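Local coordinates for spondin-1 (Homo sapiens, PDB 2ZOU), which is a secreted extracellular-matrix glycoprotein, also called F-spondin, whose reeler domain is a beta-sandwich and which probably acts in cell adhesion, at residues D72-F77 / G118-K123; L58-E63 / V108-P113. One frame throughout, in Å; residues are numbered along the deposited sequence. Where two conformers were deposited one is given.

Contact 1: residues D72-F77 / G118-K123; sequences DHAGTF and GCVILK. With EDO (1,2-ethanediol), chain C.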
loop_
_atom_site.group_PDB
_atom_site.type_symbol
_atom_site.label_atom_id
_atom_site.label_comp_id
_atom_site.label_asym_id
_atom_site.label_seq_id
_atom_site.Cartn_x
_atom_site.Cartn_y
_atom_site.Cartn_z
ATOM N N ASP A 72 5.603 -0.040 13.804
ATOM C CA ASP A 72 5.661 0.944 12.715
ATOM C C ASP A 72 4.465 0.847 11.780
ATOM O O ASP A 72 4.127 1.812 11.105
ATOM C CB ASP A 72 6.888 0.726 11.834
ATOM C CG ASP A 72 8.201 0.949 12.556
ATOM O OD1 ASP A 72 8.219 1.520 13.671
ATOM O OD2 ASP A 72 9.235 0.535 11.988
ATOM N N HIS A 73 3.862 -0.332 11.711
ATOM C CA HIS A 73 2.776 -0.590 10.777
ATOM C C HIS A 73 1.437 -0.182 11.364
ATOM O O HIS A 73 1.100 -0.552 12.483
ATOM C CB HIS A 73 2.819 -2.058 10.372
ATOM C CG HIS A 73 3.989 -2.387 9.502
ATOM N ND1 HIS A 73 5.258 -2.623 9.991
ATOM C CD2 HIS A 73 4.076 -2.482 8.155
ATOM C CE1 HIS A 73 6.074 -2.856 8.975
ATOM N NE2 HIS A 73 5.381 -2.778 7.854
ATOM N N ALA A 74 0.693 0.617 10.607
ATOM C CA ALA A 74 -0.515 1.265 11.103
ATOM C C ALA A 74 -1.763 0.704 10.422
ATOM O O ALA A 74 -1.753 0.431 9.213
ATOM C CB ALA A 74 -0.423 2.755 10.845
ATOM N N GLY A 75 -2.821 0.525 11.203
ATOM C CA GLY A 75 -4.101 0.056 10.674
ATOM C C GLY A 75 -4.071 -1.425 10.367
ATOM O O GLY A 75 -3.102 -2.119 10.703
ATOM N N THR A 76 -5.127 -1.890 9.705
ATOM C CA THR A 76 -5.331 -3.297 9.407
ATOM C C THR A 76 -5.788 -3.423 7.955
ATOM O O THR A 76 -6.814 -2.867 7.561
ATOM C CB THR A 76 -6.436 -3.887 10.326
ATOM O OG1 THR A 76 -5.941 -3.929 11.657
ATOM C CG2 THR A 76 -6.859 -5.311 9.903
ATOM N N PHE A 77 -5.020 -4.139 7.149
ATOM C CA PHE A 77 -5.494 -4.505 5.831
ATOM C C PHE A 77 -6.466 -5.676 5.893
ATOM O O PHE A 77 -6.344 -6.563 6.742
ATOM C CB PHE A 77 -4.344 -4.852 4.905
ATOM C CG PHE A 77 -3.499 -3.682 4.528
ATOM C CD1 PHE A 77 -3.939 -2.741 3.591
ATOM C CD2 PHE A 77 -2.232 -3.533 5.084
ATOM C CE1 PHE A 77 -3.130 -1.655 3.220
ATOM C CE2 PHE A 77 -1.420 -2.452 4.723
ATOM C CZ PHE A 77 -1.858 -1.517 3.799
ATOM N N GLY A 118 -1.474 9.205 14.519
ATOM C CA GLY A 118 -0.786 10.202 13.714
ATOM C C GLY A 118 -0.842 9.918 12.220
ATOM O O GLY A 118 -1.601 9.067 11.733
ATOM N N CYS A 119 -0.023 10.651 11.486
ATOM C CA CYS A 119 -0.008 10.542 10.033
ATOM C C CYS A 119 0.449 9.167 9.601
ATOM O O CYS A 119 1.413 8.631 10.137
ATOM C CB CYS A 119 0.899 11.607 9.417
ATOM S SG CYS A 119 0.274 13.288 9.626
ATOM N N VAL A 120 -0.252 8.617 8.613
ATOM C CA VAL A 120 0.054 7.302 8.069
ATOM C C VAL A 120 0.457 7.444 6.587
ATOM O O VAL A 120 -0.121 8.240 5.849
ATOM C CB VAL A 120 -1.163 6.363 8.188
ATOM C CG1 VAL A 120 -0.938 5.069 7.416
ATOM C CG2 VAL A 120 -1.468 6.088 9.653
ATOM N N ILE A 121 1.467 6.681 6.183
ATOM C CA ILE A 121 1.910 6.645 4.789
ATOM C C ILE A 121 1.604 5.290 4.194
ATOM O O ILE A 121 2.168 4.268 4.613
ATOM C CB ILE A 121 3.437 6.892 4.645
ATOM C CG1 ILE A 121 3.924 8.070 5.506
ATOM C CG2 ILE A 121 3.789 7.089 3.172
ATOM C CD1 ILE A 121 3.398 9.446 5.087
ATOM N N LEU A 122 0.697 5.283 3.216
ATOM C CA LEU A 122 0.416 4.097 2.435
ATOM C C LEU A 122 1.408 4.091 1.305
ATOM O O LEU A 122 1.518 5.096 0.609
ATOM C CB LEU A 122 -1.005 4.160 1.861
ATOM C CG LEU A 122 -2.138 4.215 2.894
ATOM C CD1 LEU A 122 -3.469 4.507 2.218
ATOM C CD2 LEU A 122 -2.207 2.896 3.613
ATOM N N LYS A 123 2.104 2.977 1.114
ATOM C CA LYS A 123 3.216 2.902 0.158
ATOM C C LYS A 123 3.238 1.577 -0.582
ATOM O O LYS A 123 3.027 0.523 0.005
ATOM C CB LYS A 123 4.556 3.032 0.890
ATOM C CG LYS A 123 5.043 4.429 1.164
ATOM C CD LYS A 123 6.082 4.423 2.271
ATOM C CE LYS A 123 7.412 3.895 1.814
ATOM N NZ LYS A 123 8.455 4.221 2.838
HETATM C C1 EDO C . 12.069 2.898 11.927
HETATM O O1 EDO C . 12.090 4.325 11.973
HETATM C C2 EDO C . 11.327 2.370 13.135
HETATM O O2 EDO C . 11.528 0.965 13.248
#
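Residues 72-77 come nearest residues 118-123 where the CA atoms of Ala74 and Val120 stand 6.8 Å apart, and in this part of the reeler beta-sandwich the two backbones meet through side chains. Strand 76-79 edges the four-stranded sheet and strand 120-127 lies in the five-stranded one. Before their strand starts, residues 72-77 run beside strand 55-62, with backbone hydrogen bonds between Asp72 and Arg62 and between Ala74 and Ala60. From this loop Ala74 packs on Val120, and the chain then passes over to the other sheet, where Thr76 bonds to Ile111.

Two apolar pairs make the contact, both buried. The CB bonds of Ala74 and Val120 point at each other, and Ala74 CB lies mainly against Val120 CG2, the methyl anti to the carbonyl carbon, at 3.7 Å. CG1 of the same valine, anti to its backbone N (chi1 170°), is farther off, 4.2 Å from Ala74 CB. Farther along the two segments, Phe77 and Leu122 approach only with their ends: Phe77 CZ lies 4.4 Å from Leu122 CD2, a loose and oblique meeting.

At Asp72 the carboxylate is engaged by the loop before it: OD1 forms a salt bridge with Arg65, and OD2 accepts a hydrogen bond from the backbone N of Lys69. Replacing Asp72 with an alanine would probably leave the Arg65 guanidinium without this mate and the Lys69 N-H without this acceptor. An ethanediol, probably from the crystallisation liquor, also reaches the carboxylate, its O2 being 2.7 Å from Asp72 OD2.

Contact 2: residues L58-E63 / V108-P113; sequences LIALRE and VFWIAP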
loop_
_atom_site.group_PDB
_atom_site.type_symbol
_atom_site.label_atom_id
_atom_site.label_comp_id
_atom_site.label_asym_id
_atom_site.label_seq_id
_atom_site.Cartn_x
_atom_site.Cartn_y
_atom_site.Cartn_z
ATOM N N LEU A 58 2.509 -3.814 -0.677
ATOM C CA LEU A 58 1.771 -2.686 -0.161
ATOM C C LEU A 58 1.819 -2.675 1.368
ATOM O O LEU A 58 1.505 -3.691 1.998
ATOM C CB LEU A 58 0.321 -2.761 -0.659
ATOM C CG LEU A 58 -0.696 -1.836 -0.003
ATOM C CD1 LEU A 58 -0.351 -0.394 -0.267
ATOM C CD2 LEU A 58 -2.103 -2.146 -0.469
ATOM N N ILE A 59 2.207 -1.528 1.947
ATOM C CA ILE A 59 2.284 -1.367 3.416
ATOM C C ILE A 59 1.666 -0.049 3.864
ATOM O O ILE A 59 1.412 0.836 3.048
ATOM C CB ILE A 59 3.746 -1.499 3.937
ATOM C CG1 ILE A 59 4.640 -0.435 3.292
ATOM C CG2 ILE A 59 4.254 -2.920 3.694
ATOM C CD1 ILE A 59 6.083 -0.462 3.790
ATOM N N ALA A 60 1.384 0.054 5.164
ATOM C CA ALA A 60 0.913 1.294 5.771
ATOM C C ALA A 60 1.771 1.555 7.000
ATOM O O ALA A 60 1.761 0.746 7.927
ATOM C CB ALA A 60 -0.540 1.154 6.175
ATOM N N LEU A 61 2.497 2.670 7.001
ATOM C CA LEU A 61 3.474 2.980 8.055
ATOM C C LEU A 61 3.131 4.260 8.767
ATOM O O LEU A 61 2.703 5.231 8.144
ATOM C CB LEU A 61 4.867 3.143 7.452
ATOM C CG LEU A 61 5.464 1.927 6.750
ATOM C CD1 LEU A 61 6.883 2.253 6.261
ATOM C CD2 LEU A 61 5.485 0.718 7.692
ATOM N N ARG A 62 3.376 4.303 10.076
ATOM C CA ARG A 62 3.406 5.575 10.752
ATOM C C ARG A 62 4.474 6.408 10.062
ATOM O O ARG A 62 5.540 5.885 9.713
ATOM C CB ARG A 62 3.763 5.359 12.223
ATOM C CG ARG A 62 2.670 4.618 12.987
ATOM C CD ARG A 62 2.913 4.737 14.477
ATOM N NE ARG A 62 2.004 3.903 15.253
ATOM C CZ ARG A 62 1.593 4.203 16.484
ATOM N NH1 ARG A 62 1.986 5.328 17.065
ATOM N NH2 ARG A 62 0.772 3.385 17.128
ATOM N N GLU A 63 4.202 7.689 9.858
ATOM C CA GLU A 63 5.190 8.568 9.221
ATOM C C GLU A 63 6.549 8.573 9.929
ATOM O O GLU A 63 6.626 8.491 11.161
ATOM C CB GLU A 63 4.667 9.997 9.099
ATOM C CG GLU A 63 5.391 10.782 8.002
ATOM C CD GLU A 63 4.812 12.164 7.750
ATOM O OE1 GLU A 63 4.015 12.646 8.591
ATOM O OE2 GLU A 63 5.172 12.762 6.707
ATOM N N VAL A 108 -7.663 -3.528 -1.957
ATOM C CA VAL A 108 -7.704 -4.106 -0.612
ATOM C C VAL A 108 -8.401 -3.095 0.293
ATOM O O VAL A 108 -8.432 -1.912 -0.035
ATOM C CB VAL A 108 -6.273 -4.412 -0.129
ATOM C CG1 VAL A 108 -5.483 -3.112 0.161
ATOM C CG2 VAL A 108 -6.279 -5.393 1.043
ATOM N N PHE A 109 -8.973 -3.541 1.404
ATOM C CA PHE A 109 -9.407 -2.589 2.413
ATOM C C PHE A 109 -8.264 -2.283 3.359
ATOM O O PHE A 109 -7.459 -3.163 3.681
ATOM C CB PHE A 109 -10.573 -3.135 3.234
ATOM C CG PHE A 109 -11.877 -3.181 2.495
ATOM C CD1 PHE A 109 -12.437 -2.009 1.970
ATOM C CD2 PHE A 109 -12.563 -4.391 2.335
ATOM C CE1 PHE A 109 -13.646 -2.048 1.281
ATOM C CE2 PHE A 109 -13.789 -4.422 1.654
ATOM C CZ PHE A 109 -14.312 -3.248 1.131
ATOM N N TRP A 110 -8.244 -1.038 3.824
ATOM C CA TRP A 110 -7.393 -0.603 4.922
ATOM C C TRP A 110 -8.295 0.029 5.965
ATOM O O TRP A 110 -9.008 0.988 5.668
ATOM C CB TRP A 110 -6.332 0.368 4.445
ATOM C CG TRP A 110 -5.446 0.859 5.547
ATOM C CD1 TRP A 110 -4.455 0.165 6.167
ATOM C CD2 TRP A 110 -5.463 2.159 6.137
ATOM N NE1 TRP A 110 -3.848 0.950 7.121
ATOM C CE2 TRP A 110 -4.449 2.184 7.122
ATOM C CE3 TRP A 110 -6.239 3.308 5.927
ATOM C CZ2 TRP A 110 -4.189 3.322 7.893
ATOM C CZ3 TRP A 110 -5.983 4.433 6.697
ATOM C CH2 TRP A 110 -4.953 4.436 7.658
ATOM N N ILE A 111 -8.266 -0.520 7.172
ATOM C CA ILE A 111 -9.087 -0.046 8.268
ATOM C C ILE A 111 -8.239 0.878 9.124
ATOM O O ILE A 111 -7.193 0.465 9.638
ATOM C CB ILE A 111 -9.624 -1.210 9.111
ATOM C CG1 ILE A 111 -10.366 -2.206 8.215
ATOM C CG2 ILE A 111 -10.517 -0.652 10.257
ATOM C CD1 ILE A 111 -10.783 -3.513 8.910
ATOM N N ALA A 112 -8.669 2.138 9.251
ATOM C CA ALA A 112 -7.849 3.173 9.856
ATOM C C ALA A 112 -7.644 2.945 11.352
ATOM O O ALA A 112 -8.543 2.469 12.049
ATOM C CB ALA A 112 -8.444 4.558 9.607
ATOM N N PRO A 113 -6.452 3.311 11.847
ATOM C CA PRO A 113 -6.078 3.047 13.242
ATOM C C PRO A 113 -6.716 4.012 14.257
ATOM O O PRO A 113 -7.319 5.004 13.858
ATOM C CB PRO A 113 -4.562 3.243 13.215
ATOM C CG PRO A 113 -4.363 4.312 12.179
ATOM C CD PRO A 113 -5.363 3.979 11.096
#
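Apolar side chains meet here across the interior of the domain, between residues 58-63 on strand 55-62, in the middle of the five-stranded sheet, and residues 108-113 on strand 105-111 of the four-stranded sheet. Leu58, Ala60, Val108 and Trp110 carry the contact, all buried and all with their CB bonds directed at the facing strand. The CA atoms of Ala60 and Trp110 are 8.6 Å apart, those of Leu58 and Val108 9.6 Å.

In the conformer given for Val108, one of two deposited, Leu58 and Val108 reach toward each other tip to tip, Leu58 CD2 3.6 Å from Val108 CG1.

The side chains between two antiparallel sheets packed face to face form the core of a beta-sandwich, here that of the reeler domain. At Ala60 a small methyl meets an indole. Trp110 CG is anti to the backbone N (chi1 179°), which carries the pyrrole side of the ring system to the alanine: Ala60 CB is 3.4 Å from Trp110 NE1 and 4.0 Å from Trp110 CD1, approaching the ring obliquely. The indole N-H is satisfied in the core by a hydrogen bond to the backbone O of Ala74, while Phe77 meets the ring at about 55° between planes. Within the same segment, Ala112 CA sits over one face of the indole near its margin, 3.8 Å from the ring plane.

In the fold
The centres of contacts 1 and 2 are only 4 Å apart, and both join the same two sheets. Strands 55-62 and 120-127 are antiparallel neighbours in one sheet, strands 105-111 and 76-79 in the other. Along the chain the order is 58-63, 72-77, 108-113, 118-123, so the segments of the two contacts alternate; the first and last lie on strands of the five-stranded sheet, the middle two on strands of the four-stranded one. Backbone bonding probably joins the contacts within each sheet, through Ile121 N to Leu61 O (2.7 Å) and Ile111 N to Thr76 O (2.8 Å). Together they form one continuous part of the core, in which Phe77 packs against Ala60 and Trp110 and so connects the two groups of side chains.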